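Local coordinates for extracellular protein 11-1 (Passalora fulva, PDB 6ZUS) that probably acts as a secreted avirulence effector of a plant-pathogenic fungus, binding zinc and belonging to a structurally conserved effector family with epistatic effects on plant resistance proteins, at residues G21-C25 / N26-S30; C29-D32 / S33-Q37; A63-S66 / D67-G70; K89-G93 / Q94-D98. All coordinates share one frame; numbering follows the deposited sequence. Where two conformers were deposited one is given.

Interaction 1 (G21-C25 / N26-S30); sequences GGDNC and NFYCS
Tyr28 folds its side chain back along the three residues Asp23, Asn24 and Cys25, and each stage of it meets a different one. Tyr28 CB lies 3.4 Å from Cys25 O. With CG placed opposite the carbonyl carbon (chi1 -70°), the ring runs back along the preceding turn, and Tyr28 CD2 comes 3.4 Å from Asn24 O, which sits at the ring edge in the ring plane. At the tip, Tyr28 OH donates to Asp23 OD2 over 2.7 Å, meeting that oxygen nearly in line with its C-O bond. Phe27 is met by Asn24: Asn24 CB sits over the centre of one face of the Phe27 ring, 4.1 Å from the centroid, in a CH-pi contact, while Asn24 OD1 lies 3.7 Å from Phe27 CZ. A water donates to Asn24 OD1; its very short approach to Asn26 OD1 is doubtful.

The backbone of this 3-10 turn supplies the frame. Phe27 N donates to Asn24 O (3.0 Å), and Cys25 O accepts from both Tyr28 N at 2.9 Å and Cys29 N at 3.2 Å, so one carbonyl serves an i to i+3 (3-10) bond and an i to i+4 bond. Disulfides from Cys25 to Cys74 and from Cys29 to Cys76 tie the turn to strand 71-86, and Tyr28 packs on Phe17 and Ile19 of strand 6-20. The phenol O-H is directed at a carboxylate oxygen, which is consistent with Asp23 being ionised and would stabilise its negative charge.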
loop_
_atom_site.group_PDB
_atom_site.type_symbol
_atom_site.label_atom_id
_atom_site.label_comp_id
_atom_site.label_asym_id
_atom_site.label_seq_id
_atom_site.Cartn_x
_atom_site.Cartn_y
_atom_site.Cartn_z
ATOM N N GLY A 21 12.641 10.033 22.242
ATOM C CA GLY A 21 13.889 10.409 21.533
ATOM C C GLY A 21 15.091 9.522 21.888
ATOM O O GLY A 21 16.019 9.456 21.082
ATOM N N GLY A 22 15.110 8.899 23.067
ATOM C CA GLY A 22 16.206 8.008 23.476
ATOM C C GLY A 22 16.079 6.627 22.831
ATOM O O GLY A 22 17.019 5.809 22.936
ATOM N N ASP A 23 14.935 6.319 22.215
ATOM C CA ASP A 23 14.714 4.996 21.586
ATOM C C ASP A 23 15.051 5.049 20.084
ATOM O O ASP A 23 15.206 6.168 19.505
ATOM C CB ASP A 23 13.271 4.554 21.821
ATOM C CG ASP A 23 12.916 4.148 23.251
ATOM O OD1 ASP A 23 13.798 4.272 24.131
ATOM O OD2 ASP A 23 11.827 3.609 23.436
ATOM N N ASN A 24 15.032 3.877 19.460
ATOM C CA ASN A 24 15.234 3.707 17.997
ATOM C C ASN A 24 13.991 3.065 17.376
ATOM O O ASN A 24 13.334 2.228 18.018
ATOM C CB ASN A 24 16.506 2.908 17.706
ATOM C CG ASN A 24 17.774 3.546 18.264
ATOM O OD1 ASN A 24 18.706 2.822 18.619
ATOM N ND2 ASN A 24 17.806 4.857 18.402
ATOM N N CYS A 25 13.704 3.371 16.110
ATOM C CA CYS A 25 12.469 2.849 15.442
ATOM C C CYS A 25 12.550 1.337 15.310
ATOM O O CYS A 25 11.502 0.695 15.354
ATOM C CB CYS A 25 12.207 3.506 14.089
ATOM S SG CYS A 25 11.851 5.277 14.333
ATOM N N ASN A 26 13.763 0.798 15.149
ATOM C CA ASN A 26 13.949 -0.678 15.032
ATOM C C ASN A 26 13.841 -1.367 16.410
ATOM O O ASN A 26 14.027 -2.605 16.448
ATOM C CB ASN A 26 15.240 -1.040 14.300
ATOM C CG ASN A 26 16.505 -0.626 15.010
ATOM O OD1 ASN A 26 16.532 -0.418 16.233
ATOM N ND2 ASN A 26 17.586 -0.563 14.236
ATOM N N PHE A 27 13.497 -0.673 17.498
ATOM C CA PHE A 27 12.980 -1.374 18.711
ATOM C C PHE A 27 11.480 -1.695 18.536
ATOM O O PHE A 27 10.948 -2.466 19.304
ATOM C CB PHE A 27 13.114 -0.536 19.974
ATOM C CG PHE A 27 14.509 -0.097 20.347
ATOM C CD1 PHE A 27 15.621 -0.799 19.905
ATOM C CD2 PHE A 27 14.682 0.934 21.263
ATOM C CE1 PHE A 27 16.899 -0.381 20.255
ATOM C CE2 PHE A 27 15.956 1.346 21.631
ATOM C CZ PHE A 27 17.063 0.679 21.128
ATOM N N TYR A 28 10.783 -1.065 17.573
ATOM C CA TYR A 28 9.299 -1.074 17.459
ATOM C C TYR A 28 8.810 -1.864 16.232
ATOM O O TYR A 28 7.702 -2.443 16.276
ATOM C CB TYR A 28 8.797 0.374 17.453
ATOM C CG TYR A 28 8.956 1.058 18.791
ATOM C CD1 TYR A 28 7.990 0.930 19.774
ATOM C CD2 TYR A 28 10.113 1.756 19.122
ATOM C CE1 TYR A 28 8.146 1.515 21.026
ATOM C CE2 TYR A 28 10.285 2.338 20.364
ATOM C CZ TYR A 28 9.297 2.235 21.335
ATOM O OH TYR A 28 9.433 2.828 22.576
ATOM N N CYS A 29 9.543 -1.781 15.123
ATOM C CA CYS A 29 9.196 -2.396 13.814
ATOM C C CYS A 29 10.309 -3.358 13.425
ATOM O O CYS A 29 11.487 -3.065 13.718
ATOM C CB CYS A 29 9.082 -1.376 12.674
ATOM S SG CYS A 29 7.974 -0.021 13.111
ATOM N N SER A 30 9.923 -4.424 12.745
ATOM C CA SER A 30 10.847 -5.439 12.190
ATOM C C SER A 30 10.432 -5.739 10.754
ATOM O O SER A 30 9.224 -5.571 10.423
ATOM C CB SER A 30 10.867 -6.688 13.047
ATOM O OG SER A 30 9.609 -7.366 13.090
HETATM O O HOH W 1 18.720 0.285 17.116
#

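Interaction 2 (C29-D32 / S33-Q37); sequences CSYD and SLYQQ
Ser30 and Ser33 face each other across the first turn of helix 31-40, where Ser30 is the N-cap. Ser30 OG, set between its backbone N and carbonyl carbon (chi1 64°), turns back over the helix start and accepts from Ser33 N at 2.9 Å. Ser33 OG answers by donating to Ser30 O over 2.7 Å. That carbonyl also takes Leu34 N at 3.0 Å, so two donors hold it.

On another side of the helix, Tyr31 and Tyr35 run side by side and point the same way. Their ring planes are 18° apart but slid past one another, with centroids 5.5 Å apart, so there is little overlap; CE1, CZ and OH of Tyr31 lie against CD2 and CE2 of Tyr35. The contact holds for one of the two modelled Tyr31 conformers and is to that extent doubtful. Tyr35 OH is hydrogen-bonded to Ala56 N, which ties down its outer end. Leu34, in contrast, is buried against Trp13, Pro58, Ile60 and Val78 of the strands beneath, which seats the helix on the sheet. The i to i+4 series begins with Leu34 N on Ser30 O and continues with Tyr35 N on Tyr31 O at 2.8 Å.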
loop_
_atom_site.group_PDB
_atom_site.type_symbol
_atom_site.label_atom_id
_atom_site.label_comp_id
_atom_site.label_asym_id
_atom_site.label_seq_id
_atom_site.Cartn_x
_atom_site.Cartn_y
_atom_site.Cartn_z
ATOM N N CYS A 29 9.543 -1.781 15.123
ATOM C CA CYS A 29 9.196 -2.396 13.814
ATOM C C CYS A 29 10.309 -3.358 13.425
ATOM O O CYS A 29 11.487 -3.065 13.718
ATOM C CB CYS A 29 9.082 -1.376 12.674
ATOM S SG CYS A 29 7.974 -0.021 13.111
ATOM N N SER A 30 9.923 -4.424 12.745
ATOM C CA SER A 30 10.847 -5.439 12.190
ATOM C C SER A 30 10.432 -5.739 10.754
ATOM O O SER A 30 9.224 -5.571 10.423
ATOM C CB SER A 30 10.867 -6.688 13.047
ATOM O OG SER A 30 9.609 -7.366 13.090
ATOM N N TYR A 31 11.399 -6.173 9.961
ATOM C CA TYR A 31 11.232 -6.781 8.608
ATOM C C TYR A 31 10.088 -7.779 8.701
ATOM O O TYR A 31 9.177 -7.760 7.877
ATOM C CB TYR A 31 12.496 -7.509 8.119
ATOM C CG TYR A 31 12.382 -8.102 6.730
ATOM C CD1 TYR A 31 11.646 -9.253 6.495
ATOM C CD2 TYR A 31 12.963 -7.475 5.647
ATOM C CE1 TYR A 31 11.470 -9.757 5.222
ATOM C CE2 TYR A 31 12.822 -7.980 4.366
ATOM C CZ TYR A 31 12.061 -9.108 4.161
ATOM O OH TYR A 31 11.931 -9.569 2.902
ATOM N N ASP A 32 10.142 -8.619 9.740
ATOM C CA ASP A 32 9.195 -9.750 9.928
ATOM C C ASP A 32 7.786 -9.238 10.214
ATOM O O ASP A 32 6.831 -9.797 9.669
ATOM C CB ASP A 32 9.627 -10.721 11.028
ATOM C CG ASP A 32 10.406 -11.927 10.497
ATOM O OD1 ASP A 32 11.391 -11.721 9.710
ATOM O OD2 ASP A 32 10.011 -13.079 10.846
ATOM N N SER A 33 7.643 -8.270 11.117
ATOM C CA SER A 33 6.325 -7.689 11.469
ATOM C C SER A 33 5.715 -7.042 10.217
ATOM O O SER A 33 4.501 -7.205 10.017
ATOM C CB SER A 33 6.451 -6.670 12.593
ATOM O OG SER A 33 7.181 -5.496 12.163
ATOM N N LEU A 34 6.533 -6.380 9.410
ATOM C CA LEU A 34 6.034 -5.657 8.201
ATOM C C LEU A 34 5.677 -6.688 7.122
ATOM O O LEU A 34 4.631 -6.566 6.478
ATOM C CB LEU A 34 7.064 -4.637 7.736
ATOM C CG LEU A 34 7.197 -3.433 8.675
ATOM C CD1 LEU A 34 8.451 -2.625 8.427
ATOM C CD2 LEU A 34 5.956 -2.582 8.597
ATOM N N TYR A 35 6.477 -7.746 6.984
ATOM C CA TYR A 35 6.144 -8.847 6.035
ATOM C C TYR A 35 4.802 -9.463 6.472
ATOM O O TYR A 35 3.937 -9.766 5.597
ATOM C CB TYR A 35 7.350 -9.789 5.849
ATOM C CG TYR A 35 7.533 -10.151 4.393
ATOM C CD1 TYR A 35 6.612 -11.025 3.782
ATOM C CD2 TYR A 35 8.512 -9.585 3.596
ATOM C CE1 TYR A 35 6.691 -11.393 2.442
ATOM C CE2 TYR A 35 8.584 -9.917 2.236
ATOM C CZ TYR A 35 7.684 -10.831 1.654
ATOM O OH TYR A 35 7.694 -11.180 0.313
ATOM N N GLN A 36 4.513 -9.573 7.772
ATOM C CA GLN A 36 3.235 -10.158 8.228
ATOM C C GLN A 36 2.101 -9.204 7.856
ATOM O O GLN A 36 0.995 -9.681 7.587
ATOM C CB GLN A 36 3.109 -10.392 9.736
ATOM C CG GLN A 36 4.039 -11.440 10.322
ATOM C CD GLN A 36 3.866 -11.552 11.821
ATOM O OE1 GLN A 36 4.321 -10.695 12.593
ATOM N NE2 GLN A 36 3.205 -12.623 12.250
ATOM N N GLN A 37 2.337 -7.905 7.918
ATOM C CA GLN A 37 1.287 -6.937 7.461
ATOM C C GLN A 37 1.014 -7.186 5.978
ATOM O O GLN A 37 -0.168 -7.270 5.592
ATOM C CB GLN A 37 1.693 -5.493 7.779
ATOM C CG GLN A 37 1.517 -5.210 9.280
ATOM C CD GLN A 37 0.097 -5.162 9.788
ATOM O OE1 GLN A 37 -0.883 -5.101 9.053
ATOM N NE2 GLN A 37 -0.047 -5.055 11.097
#

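Interaction 3 (A63-S66 / D67-G70); sequences APCS and DCPG
Cys65 O receives the backbone N of Cys68 at 3.3 Å, with an N-H...O angle of 152°, closing a type I beta turn whose central residues are Ser66 and Asp67. The bond is long, and the donor stands above the carbonyl plane, well away from the lone-pair directions.

A covalent link closes the same turn. Cys65 SG and Cys68 SG form a disulfide, modelled at 2.3 Å, which is longer than a standard S-S bond and makes its finer geometry uncertain. The two cysteines reach one another by different routes. In Cys65 the sulfur lies opposite the backbone N (chi1 175°), whereas in Cys68 it lies opposite the carbonyl carbon, and this pairing lets the two sulfurs converge on one side of the turn. The bridge is right-handed, with a chi3 of 64° that falls below the usual near-perpendicular twist. The separations of 3.1 Å from Cys65 CB to Cys68 SG and of 3.4 Å from Cys68 CB to Cys65 SG follow from the bridge itself.

Beyond the bridge, Pro69 is the centre of an inverse gamma turn, with a weak bond from Gly70 N to Cys68 O, and Gly70 itself adopts a positive phi. Backbone hydrogen bonds of Ala63 with Thr73 and of Cys65 with Ser71 pair the flanking strands. The arrangement is therefore a Cys-X-X-Cys disulfide built on a type I turn, within the exposed hairpin connection between antiparallel strands 57-64 and 71-86.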
loop_
_atom_site.group_PDB
_atom_site.type_symbol
_atom_site.label_atom_id
_atom_site.label_comp_id
_atom_site.label_asym_id
_atom_site.label_seq_id
_atom_site.Cartn_x
_atom_site.Cartn_y
_atom_site.Cartn_z
ATOM N N ALA A 63 13.438 9.923 12.151
ATOM C CA ALA A 63 13.935 11.317 12.154
ATOM C C ALA A 63 13.499 11.950 13.468
ATOM O O ALA A 63 12.404 11.663 13.932
ATOM C CB ALA A 63 13.396 12.083 10.958
ATOM N N PRO A 64 14.348 12.797 14.094
ATOM C CA PRO A 64 13.931 13.549 15.275
ATOM C C PRO A 64 12.802 14.464 14.806
ATOM O O PRO A 64 12.874 14.997 13.702
ATOM C CB PRO A 64 15.213 14.315 15.665
ATOM C CG PRO A 64 15.915 14.542 14.311
ATOM C CD PRO A 64 15.717 13.172 13.663
ATOM N N CYS A 65 11.786 14.628 15.642
ATOM C CA CYS A 65 10.607 15.466 15.340
ATOM C C CYS A 65 10.790 16.849 16.017
ATOM O O CYS A 65 10.773 16.891 17.269
ATOM C CB CYS A 65 9.382 14.690 15.771
ATOM S SG CYS A 65 7.877 15.666 15.582
ATOM N N SER A 66 11.036 17.922 15.242
ATOM C CA SER A 66 11.286 19.299 15.767
ATOM C C SER A 66 10.084 19.758 16.606
ATOM O O SER A 66 10.323 20.455 17.584
ATOM C CB SER A 66 11.636 20.384 14.700
ATOM O OG SER A 66 12.772 20.019 13.916
ATOM N N ASP A 67 8.846 19.417 16.210
ATOM C CA ASP A 67 7.583 19.928 16.835
ATOM C C ASP A 67 7.237 19.150 18.112
ATOM O O ASP A 67 6.355 19.595 18.837
ATOM C CB ASP A 67 6.389 19.836 15.883
ATOM C CG ASP A 67 6.502 20.781 14.704
ATOM O OD1 ASP A 67 7.248 21.786 14.822
ATOM O OD2 ASP A 67 5.886 20.476 13.656
ATOM N N CYS A 68 7.845 17.987 18.325
ATOM C CA CYS A 68 7.510 17.026 19.408
ATOM C C CYS A 68 8.359 17.383 20.628
ATOM O O CYS A 68 9.415 17.992 20.481
ATOM C CB CYS A 68 7.763 15.585 18.956
ATOM S SG CYS A 68 6.817 15.032 17.489
ATOM N N PRO A 69 7.915 17.003 21.850
ATOM C CA PRO A 69 8.727 17.121 23.063
ATOM C C PRO A 69 9.807 16.032 23.171
ATOM O O PRO A 69 9.724 15.176 24.023
ATOM C CB PRO A 69 7.670 16.949 24.176
ATOM C CG PRO A 69 6.704 15.943 23.582
ATOM C CD PRO A 69 6.599 16.381 22.133
ATOM N N GLY A 70 10.813 16.074 22.309
ATOM C CA GLY A 70 11.971 15.170 22.420
ATOM C C GLY A 70 11.718 13.841 21.715
ATOM O O GLY A 70 12.564 12.952 21.881
#

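Interaction 4 (K89-G93 / Q94-D98)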
loop_
_atom_site.group_PDB
_atom_site.type_symbol
_atom_site.label_atom_id
_atom_site.label_comp_id
_atom_site.label_asym_id
_atom_site.label_seq_id
_atom_site.Cartn_x
_atom_site.Cartn_y
_atom_site.Cartn_z
ATOM N N LYS A 89 -14.681 0.272 -13.732
ATOM C CA LYS A 89 -15.682 -0.385 -12.880
ATOM C C LYS A 89 -15.752 -1.820 -13.356
ATOM O O LYS A 89 -15.712 -2.058 -14.576
ATOM C CB LYS A 89 -17.039 0.296 -13.047
ATOM C CG LYS A 89 -17.014 1.806 -12.843
ATOM C CD LYS A 89 -16.964 2.211 -11.384
ATOM C CE LYS A 89 -17.103 3.706 -11.177
ATOM N NZ LYS A 89 -17.704 4.016 -9.854
ATOM N N TRP A 90 -15.929 -2.747 -12.452
ATOM C CA TRP A 90 -15.975 -4.175 -12.779
ATOM C C TRP A 90 -17.214 -4.741 -12.109
ATOM O O TRP A 90 -17.360 -4.544 -10.880
ATOM C CB TRP A 90 -14.687 -4.854 -12.281
ATOM C CG TRP A 90 -14.781 -6.343 -12.184
ATOM C CD1 TRP A 90 -14.923 -7.124 -11.068
ATOM C CD2 TRP A 90 -14.832 -7.228 -13.308
ATOM N NE1 TRP A 90 -15.013 -8.448 -11.420
ATOM C CE2 TRP A 90 -14.932 -8.542 -12.785
ATOM C CE3 TRP A 90 -14.761 -7.018 -14.697
ATOM C CZ2 TRP A 90 -15.012 -9.649 -13.625
ATOM C CZ3 TRP A 90 -14.826 -8.116 -15.525
ATOM C CH2 TRP A 90 -14.954 -9.403 -14.991
ATOM N N PHE A 91 -18.013 -5.500 -12.862
ATOM C CA PHE A 91 -19.164 -6.264 -12.318
ATOM C C PHE A 91 -18.740 -7.716 -12.054
ATOM O O PHE A 91 -18.327 -8.417 -13.011
ATOM C CB PHE A 91 -20.342 -6.095 -13.289
ATOM C CG PHE A 91 -21.612 -6.678 -12.738
ATOM C CD1 PHE A 91 -22.285 -6.043 -11.705
ATOM C CD2 PHE A 91 -22.084 -7.896 -13.199
ATOM C CE1 PHE A 91 -23.448 -6.587 -11.194
ATOM C CE2 PHE A 91 -23.247 -8.446 -12.677
ATOM C CZ PHE A 91 -23.919 -7.789 -11.673
ATOM N N ASP A 92 -18.841 -8.206 -10.822
ATOM C CA ASP A 92 -18.351 -9.563 -10.466
ATOM C C ASP A 92 -19.446 -10.613 -10.696
ATOM O O ASP A 92 -19.232 -11.767 -10.301
ATOM C CB ASP A 92 -17.814 -9.640 -9.037
ATOM C CG ASP A 92 -18.890 -9.716 -7.953
ATOM O OD1 ASP A 92 -20.048 -9.366 -8.285
ATOM O OD2 ASP A 92 -18.557 -10.096 -6.781
ATOM N N GLY A 93 -20.591 -10.239 -11.259
ATOM C CA GLY A 93 -21.748 -11.155 -11.395
ATOM C C GLY A 93 -22.881 -10.829 -10.424
ATOM O O GLY A 93 -24.040 -11.226 -10.715
ATOM N N GLN A 94 -22.574 -10.137 -9.316
ATOM C CA GLN A 94 -23.553 -9.769 -8.265
ATOM C C GLN A 94 -23.544 -8.253 -8.012
ATOM O O GLN A 94 -24.610 -7.707 -7.770
ATOM C CB GLN A 94 -23.234 -10.556 -7.002
ATOM C CG GLN A 94 -23.319 -12.062 -7.206
ATOM C CD GLN A 94 -23.463 -12.795 -5.895
ATOM O OE1 GLN A 94 -22.487 -13.319 -5.358
ATOM N NE2 GLN A 94 -24.682 -12.807 -5.368
ATOM N N GLN A 95 -22.386 -7.582 -8.045
ATOM C CA GLN A 95 -22.299 -6.124 -7.777
ATOM C C GLN A 95 -21.099 -5.522 -8.497
ATOM O O GLN A 95 -20.205 -6.269 -8.935
ATOM C CB GLN A 95 -22.217 -5.849 -6.270
ATOM C CG GLN A 95 -20.909 -6.252 -5.605
ATOM C CD GLN A 95 -20.951 -6.045 -4.106
ATOM O OE1 GLN A 95 -21.412 -5.000 -3.605
ATOM N NE2 GLN A 95 -20.504 -7.062 -3.385
ATOM N N TRP A 96 -21.120 -4.200 -8.608
ATOM C CA TRP A 96 -20.041 -3.374 -9.183
ATOM C C TRP A 96 -18.948 -3.060 -8.149
ATOM O O TRP A 96 -19.243 -2.727 -6.942
ATOM C CB TRP A 96 -20.591 -2.075 -9.746
ATOM C CG TRP A 96 -21.493 -2.298 -10.912
ATOM C CD1 TRP A 96 -22.861 -2.418 -10.934
ATOM C CD2 TRP A 96 -21.036 -2.407 -12.263
ATOM N NE1 TRP A 96 -23.282 -2.608 -12.224
ATOM C CE2 TRP A 96 -22.186 -2.602 -13.059
ATOM C CE3 TRP A 96 -19.768 -2.361 -12.858
ATOM C CZ2 TRP A 96 -22.085 -2.760 -14.433
ATOM C CZ3 TRP A 96 -19.674 -2.510 -14.218
ATOM C CH2 TRP A 96 -20.824 -2.709 -14.990
ATOM N N PHE A 97 -17.729 -3.002 -8.670
ATOM C CA PHE A 97 -16.478 -2.625 -7.954
ATOM C C PHE A 97 -15.798 -1.505 -8.726
ATOM O O PHE A 97 -15.670 -1.536 -9.967
ATOM C CB PHE A 97 -15.548 -3.834 -7.810
ATOM C CG PHE A 97 -16.107 -4.882 -6.885
ATOM C CD1 PHE A 97 -17.042 -5.813 -7.337
ATOM C CD2 PHE A 97 -15.693 -4.956 -5.562
ATOM C CE1 PHE A 97 -17.544 -6.788 -6.487
ATOM C CE2 PHE A 97 -16.208 -5.926 -4.713
ATOM C CZ PHE A 97 -17.157 -6.822 -5.168
ATOM N N ASP A 98 -15.414 -0.486 -7.983
ATOM C CA ASP A 98 -14.549 0.580 -8.514
ATOM C C ASP A 98 -13.097 0.101 -8.423
ATOM O O ASP A 98 -12.622 -0.132 -7.312
ATOM C CB ASP A 98 -14.792 1.871 -7.747
ATOM C CG ASP A 98 -14.167 3.100 -8.384
ATOM O OD1 ASP A 98 -13.372 2.943 -9.366
ATOM O OD2 ASP A 98 -14.515 4.228 -7.899
HETATM O O HOH W 2 -19.725 -9.437 -4.284
#
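Strands 89-91 and 96-98 run antiparallel, their axes 4.4 Å apart at closest approach and their directions at 154°. Trp90 and Phe97 are the hydrogen-bonded pair: Trp90 N donates to Phe97 O at 2.8 Å and Phe97 N to Trp90 O at 2.7 Å. On the face carrying Phe91 and Trp96, the two side chains cross at about a right angle. Phe91 CB sits 3.6 Å from the centroid of the Trp96 six-membered ring, above its face, while the phenyl edge, led by CD1, is directed at the five-membered ring, with planes 53° apart. Further along that face Lys89 NZ makes a long salt bridge to Asp98 OD2, and Asp98 OD1 accepts a hydrogen bond from Asp100 N. Phe97, on the opposite face, packs on Ala46 and Arg107.

At the turn, Asp92 OD1 is gripped twice, by Gln94 N at 2.8 Å and by Gln95 N at 3.0 Å, the two donors arriving from opposite faces of the carboxylate. A water links Asp92 OD2 to Gln95 NE2, and Asp92 N closes the loop onto Gln95 O. Gly93, between Asp92 and Gln94, has a positive phi. This is a two-stranded beta hairpin whose connection is shaped by an Asx turn.

How the interactions relate
Interactions 1 and 2 are consecutive, sharing Cys29 and Ser30, and carry the chain from the end of strand 6-20 into helix 31-40; their centres are about 13 Å apart. Interaction 3 follows where strand 57-64 turns into strand 71-86. Its centre is about 14 Å from that of interaction 1, and their nearest atoms are about 3 Å apart, without touching. Strands 6-20, 57-64 and 71-86 belong to one four-stranded antiparallel sheet, so interactions 1 and 3 cluster near one end of it. Interaction 4 forms a separate two-stranded sheet across the chain's centre from them, its centre about 33 to 46 Å from those of the others. Interactions 1, 3 and 4 thus place locally closed turns towards both ends of the elongated molecule.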